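Local coordinates for peptidase S9 prolyl oligopeptidase catalytic domain-containing protein (Pyrococcus horikoshii, PDB 4HXF) that is an acylaminoacyl peptidase, probably a serine protease of the prolyl oligopeptidase family, that assembles into a self-compartmentalizing hexamer, at residues Y408-R416 / D437-F448. Numbering follows the deposited sequence.
Sequences YYIVYVNPR and DFQDILNGIEEF
In the alpha/beta-hydrolase domain, strand 409-413 of the central sheet packs against helix 436-451, and Arg416, just past the strand, grips Asp440 on the first helical turns. The axes of the strand and helix segments approach to 8.5 Å, with 138° between their N-to-C directions. Arg416 binds side-on. Its NE donates to Asp440 OD2 at 2.9 Å, almost straight and in the guanidinium plane, while NH2 reaches Asp440 OD1 at 2.8 Å. Each Asp440 oxygen accepts through its syn lone pair. The backbone N of Arg416 also donates to Asp440 OD2, on its anti side, at 3.0 Å. Asp440 OD1 is also hydrogen-bonded to Ser358 OG, and Asp360 forms a salt bridge with NH1 of Arg416. Without the carboxylate, as with an alanine here, the buried guanidinium of Arg416 would probably lose this partner and its backbone N this acceptor. A water joins Arg416 O to Asp437 OD2, which is also hydrogen-bonded to Tyr467 OH, from the inhibitor pocket. Pro415 CB packs on Asp440 CB. Back along the strand, Val413 sets its two methyls on the helix: CG2 touches Ile441 CG1 at 3.9 Å, and CG1 faces Gly444 CA at 4.2 Å, where a beta carbon would clash. Phe448 has CG anti to its backbone N (chi1 153°), which carries the ring to the strand. Val411 CB sits over one ring face. The Phe448 edge points at the Tyr409 face in an offset edge-to-face pair, with Phe448 CZ 3.4 Å from Tyr409 CD2.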
ATOM      1  N   TYR A 408      17.864  30.046  37.858  1.00 16.28           N
ATOM      2  CA  TYR A 408      16.712  30.738  38.473  1.00 17.01           C
ATOM      3  C   TYR A 408      16.375  30.241  39.881  1.00 15.87           C
ATOM      4  O   TYR A 408      16.418  29.047  40.136  1.00 17.44           O
ATOM      5  CB  TYR A 408      15.415  30.639  37.646  1.00 16.03           C
ATOM      6  CG  TYR A 408      15.429  31.125  36.214  1.00 16.83           C
ATOM      7  CD1 TYR A 408      16.057  30.414  35.185  1.00 17.69           C
ATOM      8  CD2 TYR A 408      14.860  32.356  35.888  1.00 17.10           C
ATOM      9  CE1 TYR A 408      16.137  30.885  33.888  1.00 18.89           C
ATOM     10  CE2 TYR A 408      14.941  32.822  34.562  1.00 16.77           C
ATOM     11  CZ  TYR A 408      15.515  32.096  33.602  1.00 18.23           C
ATOM     12  OH  TYR A 408      15.551  32.563  32.315  1.00 19.71           O
ATOM     13  N   TYR A 409      16.090  31.179  40.762  1.00 16.06           N
ATOM     14  CA  TYR A 409      15.320  30.839  41.960  1.00 15.59           C
ATOM     15  C   TYR A 409      13.947  30.360  41.519  1.00 15.96           C
ATOM     16  O   TYR A 409      13.344  30.915  40.603  1.00 16.15           O
ATOM     17  CB  TYR A 409      15.109  32.041  42.877  1.00 16.09           C
ATOM     18  CG  TYR A 409      16.276  32.336  43.813  1.00 17.81           C
ATOM     19  CD1 TYR A 409      17.251  33.256  43.438  1.00 18.50           C
ATOM     20  CD2 TYR A 409      16.368  31.723  45.063  1.00 18.62           C
ATOM     21  CE1 TYR A 409      18.262  33.626  44.328  1.00 20.60           C
ATOM     22  CE2 TYR A 409      17.382  32.053  45.936  1.00 20.15           C
ATOM     23  CZ  TYR A 409      18.325  33.009  45.550  1.00 20.20           C
ATOM     24  OH  TYR A 409      19.309  33.292  46.522  1.00 21.20           O
ATOM     25  N   ILE A 410      13.415  29.409  42.248  1.00 15.75           N
ATOM     26  CA  ILE A 410      12.055  28.899  42.065  1.00 14.34           C
ATOM     27  C   ILE A 410      11.361  29.093  43.431  1.00 14.54           C
ATOM     28  O   ILE A 410      11.932  28.748  44.499  1.00 16.00           O
ATOM     29  CB  ILE A 410      12.091  27.383  41.780  1.00 15.15           C
ATOM     30  CG1 ILE A 410      13.112  27.039  40.665  1.00 15.76           C
ATOM     31  CG2 ILE A 410      10.713  26.822  41.493  1.00 14.80           C
ATOM     32  CD1 ILE A 410      12.841  27.730  39.303  1.00 13.94           C
ATOM     33  N   VAL A 411      10.177  29.697  43.373  1.00 15.23           N
ATOM     34  CA  VAL A 411       9.422  29.925  44.616  1.00 16.30           C
ATOM     35  C   VAL A 411       7.986  29.518  44.402  1.00 16.04           C
ATOM     36  O   VAL A 411       7.382  29.779  43.388  1.00 14.22           O
ATOM     37  CB  VAL A 411       9.554  31.358  45.154  1.00 19.37           C
ATOM     38  CG1 VAL A 411       9.049  32.402  44.278  1.00 23.75           C
ATOM     39  CG2 VAL A 411       8.854  31.481  46.568  1.00 19.79           C
ATOM     40  N   TYR A 412       7.404  28.894  45.400  1.00 14.93           N
ATOM     41  CA  TYR A 412       6.027  28.396  45.275  1.00 14.04           C
ATOM     42  C   TYR A 412       5.396  28.130  46.688  1.00 13.78           C
ATOM     43  O   TYR A 412       6.118  27.783  47.645  1.00 16.39           O
ATOM     44  CB  TYR A 412       6.001  27.129  44.439  1.00 14.95           C
ATOM     45  CG  TYR A 412       6.832  25.915  44.871  1.00 14.99           C
ATOM     46  CD1 TYR A 412       8.137  25.724  44.454  1.00 19.03           C
ATOM     47  CD2 TYR A 412       6.307  24.982  45.714  1.00 16.16           C
ATOM     48  CE1 TYR A 412       8.828  24.632  44.891  1.00 19.06           C
ATOM     49  CE2 TYR A 412       7.033  23.821  46.093  1.00 17.90           C
ATOM     50  CZ  TYR A 412       8.297  23.690  45.617  1.00 20.21           C
ATOM     51  OH  TYR A 412       8.951  22.537  46.048  1.00 28.97           O
ATOM     52  N   VAL A 413       4.089  28.411  46.801  1.00 14.43           N
ATOM     53  CA  VAL A 413       3.435  28.258  48.110  1.00 13.97           C
ATOM     54  C   VAL A 413       2.143  27.498  47.946  1.00 14.02           C
ATOM     55  O   VAL A 413       1.629  27.311  46.842  1.00 13.34           O
ATOM     56  CB  VAL A 413       3.156  29.658  48.791  1.00 15.20           C
ATOM     57  CG1 VAL A 413       4.493  30.513  48.729  1.00 15.56           C
ATOM     58  CG2 VAL A 413       1.920  30.434  48.113  1.00 14.08           C
ATOM     59  N   ASN A 414       1.552  27.142  49.115  1.00 14.22           N
ATOM     60  CA  ASN A 414       0.175  26.608  49.117  1.00 13.70           C
ATOM     61  C   ASN A 414      -0.763  27.677  49.712  1.00 15.24           C
ATOM     62  O   ASN A 414      -0.908  27.794  50.952  1.00 14.65           O
ATOM     63  CB  ASN A 414       0.118  25.314  49.920  1.00 13.62           C
ATOM     64  CG  ASN A 414       0.583  24.101  49.133  1.00 12.94           C
ATOM     65  OD1 ASN A 414       0.378  24.052  47.908  1.00 14.51           O
ATOM     66  ND2 ASN A 414       1.162  23.060  49.823  1.00 12.70           N
ATOM     67  N   PRO A 415      -1.386  28.488  48.857  1.00 13.60           N
ATOM     68  CA  PRO A 415      -2.257  29.551  49.427  1.00 14.31           C
ATOM     69  C   PRO A 415      -3.523  28.912  49.958  1.00 12.42           C
ATOM     70  O   PRO A 415      -3.827  27.715  49.655  1.00 13.81           O
ATOM     71  CB  PRO A 415      -2.600  30.410  48.211  1.00 14.69           C
ATOM     72  CG  PRO A 415      -2.370  29.528  47.067  1.00 16.39           C
ATOM     73  CD  PRO A 415      -1.284  28.514  47.376  1.00 14.26           C
ATOM     74  N   ARG A 416      -4.315  29.647  50.718  1.00 13.73           N
ATOM     75  CA  ARG A 416      -5.641  29.152  51.044  1.00 14.04           C
ATOM     76  C   ARG A 416      -6.428  28.822  49.782  1.00 14.91           C
ATOM     77  O   ARG A 416      -6.249  29.362  48.691  1.00 15.38           O
ATOM     78  CB  ARG A 416      -6.391  30.202  51.913  1.00 13.92           C
ATOM     79  CG  ARG A 416      -6.938  31.447  51.118  1.00 15.02           C
ATOM     80  CD  ARG A 416      -7.279  32.567  52.100  1.00 15.71           C
ATOM     81  NE  ARG A 416      -6.048  33.082  52.688  1.00 16.97           N
ATOM     82  CZ  ARG A 416      -5.933  33.671  53.844  1.00 16.68           C
ATOM     83  NH1 ARG A 416      -7.008  33.943  54.600  1.00 17.27           N
ATOM     84  NH2 ARG A 416      -4.767  34.053  54.272  1.00 18.46           N
ATOM     85  N   ASP A 437      -6.191  34.577  48.400  1.00 15.54           N
ATOM     86  CA  ASP A 437      -5.208  33.637  47.879  1.00 15.01           C
ATOM     87  C   ASP A 437      -4.063  34.303  47.143  1.00 14.80           C
ATOM     88  O   ASP A 437      -2.898  33.931  47.275  1.00 14.06           O
ATOM     89  CB  ASP A 437      -5.800  32.439  47.129  1.00 14.47           C
ATOM     90  CG  ASP A 437      -6.530  32.786  45.783  1.00 14.57           C
ATOM     91  OD1 ASP A 437      -6.834  33.960  45.528  1.00 15.43           O
ATOM     92  OD2 ASP A 437      -6.835  31.826  45.044  1.00 13.90           O
ATOM     93  N   PHE A 438      -4.370  35.322  46.338  1.00 14.99           N
ATOM     94  CA  PHE A 438      -3.360  36.098  45.698  1.00 14.90           C
ATOM     95  C   PHE A 438      -2.493  36.855  46.672  1.00 14.71           C
ATOM     96  O   PHE A 438      -1.298  36.887  46.535  1.00 16.71           O
ATOM     97  CB  PHE A 438      -4.002  37.073  44.718  1.00 15.17           C
ATOM     98  CG  PHE A 438      -2.994  37.970  43.975  1.00 15.45           C
ATOM     99  CD1 PHE A 438      -1.925  37.401  43.290  1.00 17.52           C
ATOM    100  CD2 PHE A 438      -3.152  39.319  43.955  1.00 19.41           C
ATOM    101  CE1 PHE A 438      -0.988  38.223  42.602  1.00 20.25           C
ATOM    102  CE2 PHE A 438      -2.261  40.135  43.298  1.00 17.60           C
ATOM    103  CZ  PHE A 438      -1.193  39.590  42.633  1.00 17.45           C
ATOM    104  N   GLN A 439      -3.102  37.362  47.727  1.00 15.94           N
ATOM    105  CA  GLN A 439      -2.349  37.974  48.817  1.00 16.34           C
ATOM    106  C   GLN A 439      -1.411  37.012  49.441  1.00 15.10           C
ATOM    107  O   GLN A 439      -0.281  37.398  49.838  1.00 16.42           O
ATOM    108  CB  GLN A 439      -3.307  38.618  49.861  1.00 18.07           C
ATOM    109  CG  GLN A 439      -4.132  39.794  49.247  1.00 19.88           C
ATOM    110  CD  GLN A 439      -3.279  40.933  48.629  1.00 21.30           C
ATOM    111  OE1 GLN A 439      -2.324  41.400  49.246  1.00 24.86           O
ATOM    112  NE2 GLN A 439      -3.616  41.356  47.388  1.00 22.39           N
ATOM    113  N   ASP A 440      -1.839  35.754  49.625  1.00 14.76           N
ATOM    114  CA  ASP A 440      -0.956  34.723  50.219  1.00 14.61           C
ATOM    115  C   ASP A 440       0.292  34.526  49.357  1.00 14.59           C
ATOM    116  O   ASP A 440       1.412  34.408  49.871  1.00 15.51           O
ATOM    117  CB  ASP A 440      -1.661  33.369  50.355  1.00 14.28           C
ATOM    118  CG  ASP A 440      -2.825  33.358  51.380  1.00 14.11           C
ATOM    119  OD1 ASP A 440      -2.881  34.204  52.266  1.00 15.74           O
ATOM    120  OD2 ASP A 440      -3.691  32.501  51.157  1.00 15.32           O
ATOM    121  N   ILE A 441       0.126  34.515  48.043  1.00 15.05           N
ATOM    122  CA  ILE A 441       1.237  34.351  47.089  1.00 16.21           C
ATOM    123  C   ILE A 441       2.208  35.565  47.217  1.00 14.77           C
ATOM    124  O   ILE A 441       3.396  35.375  47.467  1.00 16.01           O
ATOM    125  CB  ILE A 441       0.723  34.150  45.663  1.00 16.18           C
ATOM    126  CG1 ILE A 441       0.033  32.771  45.587  1.00 14.46           C
ATOM    127  CG2 ILE A 441       1.918  34.244  44.686  1.00 15.80           C
ATOM    128  CD1 ILE A 441      -0.829  32.681  44.289  1.00 15.74           C
ATOM    129  N   LEU A 442       1.641  36.779  47.229  1.00 15.87           N
ATOM    130  CA  LEU A 442       2.470  37.973  47.462  1.00 17.15           C
ATOM    131  C   LEU A 442       3.229  37.974  48.777  1.00 16.96           C
ATOM    132  O   LEU A 442       4.426  38.298  48.850  1.00 18.36           O
ATOM    133  CB  LEU A 442       1.677  39.248  47.328  1.00 15.82           C
ATOM    134  CG  LEU A 442       1.002  39.493  45.981  1.00 17.60           C
ATOM    135  CD1 LEU A 442       0.244  40.779  46.078  1.00 18.91           C
ATOM    136  CD2 LEU A 442       2.059  39.592  44.836  1.00 18.47           C
ATOM    137  N   ASN A 443       2.549  37.521  49.834  1.00 16.50           N
ATOM    138  CA  ASN A 443       3.190  37.488  51.148  1.00 17.87           C
ATOM    139  C   ASN A 443       4.295  36.408  51.221  1.00 17.13           C
ATOM    140  O   ASN A 443       5.305  36.612  51.889  1.00 19.37           O
ATOM    141  CB  ASN A 443       2.109  37.266  52.245  1.00 18.02           C
ATOM    142  CG  ASN A 443       1.314  38.562  52.506  1.00 22.54           C
ATOM    143  OD1 ASN A 443       1.881  39.657  52.402  1.00 23.09           O
ATOM    144  ND2 ASN A 443       0.034  38.467  52.845  1.00 18.90           N
ATOM    145  N   GLY A 444       4.087  35.296  50.510  1.00 16.59           N
ATOM    146  CA  GLY A 444       5.096  34.275  50.414  1.00 15.75           C
ATOM    147  C   GLY A 444       6.327  34.732  49.704  1.00 17.72           C
ATOM    148  O   GLY A 444       7.454  34.491  50.118  1.00 16.77           O
ATOM    149  N   ILE A 445       6.090  35.434  48.628  1.00 17.22           N
ATOM    150  CA  ILE A 445       7.207  36.002  47.851  1.00 17.33           C
ATOM    151  C   ILE A 445       7.963  36.988  48.700  1.00 17.81           C
ATOM    152  O   ILE A 445       9.176  36.996  48.714  1.00 19.26           O
ATOM    153  CB  ILE A 445       6.687  36.723  46.577  1.00 16.66           C
ATOM    154  CG1 ILE A 445       6.056  35.784  45.645  1.00 16.81           C
ATOM    155  CG2 ILE A 445       7.842  37.531  45.884  1.00 19.22           C
ATOM    156  CD1 ILE A 445       5.278  36.476  44.532  1.00 15.36           C
ATOM    157  N   GLU A 446       7.298  37.837  49.479  1.00 17.47           N
ATOM    158  CA  GLU A 446       7.906  38.844  50.311  1.00 19.89           C
ATOM    159  C   GLU A 446       8.770  38.201  51.371  1.00 18.79           C
ATOM    160  O   GLU A 446       9.932  38.630  51.556  1.00 19.62           O
ATOM    161  CB  GLU A 446       6.856  39.746  50.934  1.00 21.77           C
ATOM    162  CG  GLU A 446       7.413  40.886  51.718  1.00 30.59           C
ATOM    163  CD  GLU A 446       6.306  41.678  52.492  1.00 39.06           C
ATOM    164  OE1 GLU A 446       6.690  42.754  53.022  1.00 54.27           O
ATOM    165  OE2 GLU A 446       5.120  41.207  52.607  1.00 41.36           O
ATOM    166  N   GLU A 447       8.331  37.088  51.912  1.00 18.24           N
ATOM    167  CA  GLU A 447       9.132  36.425  52.920  1.00 18.68           C
ATOM    168  C   GLU A 447      10.356  35.720  52.314  1.00 19.05           C
ATOM    169  O   GLU A 447      11.466  35.820  52.853  1.00 20.32           O
ATOM    170  CB  GLU A 447       8.295  35.452  53.746  1.00 19.73           C
ATOM    171  CG  GLU A 447       9.081  34.615  54.783  1.00 20.49           C
ATOM    172  CD  GLU A 447       9.818  35.391  55.887  1.00 24.34           C
ATOM    173  OE1 GLU A 447      10.535  34.726  56.644  1.00 24.60           O
ATOM    174  OE2 GLU A 447       9.709  36.663  55.944  1.00 24.25           O
ATOM    175  N   PHE A 448      10.124  35.093  51.141  1.00 18.68           N
ATOM    176  CA  PHE A 448      11.203  34.482  50.417  1.00 17.62           C
ATOM    177  C   PHE A 448      12.309  35.510  50.107  1.00 20.23           C
ATOM    178  O   PHE A 448      13.518  35.238  50.274  1.00 19.08           O
ATOM    179  CB  PHE A 448      10.670  33.828  49.126  1.00 16.41           C
ATOM    180  CG  PHE A 448      11.716  33.758  48.048  1.00 16.66           C
ATOM    181  CD1 PHE A 448      12.655  32.760  48.073  1.00 16.01           C
ATOM    182  CD2 PHE A 448      11.717  34.635  46.991  1.00 17.69           C
ATOM    183  CE1 PHE A 448      13.682  32.670  47.134  1.00 17.38           C
ATOM    184  CE2 PHE A 448      12.708  34.540  45.996  1.00 18.88           C
ATOM    185  CZ  PHE A 448      13.714  33.568  46.098  1.00 17.72           C
TER
HETATM  186  O   HOH W   1      -6.399  29.256  46.029  1.00 14.14           O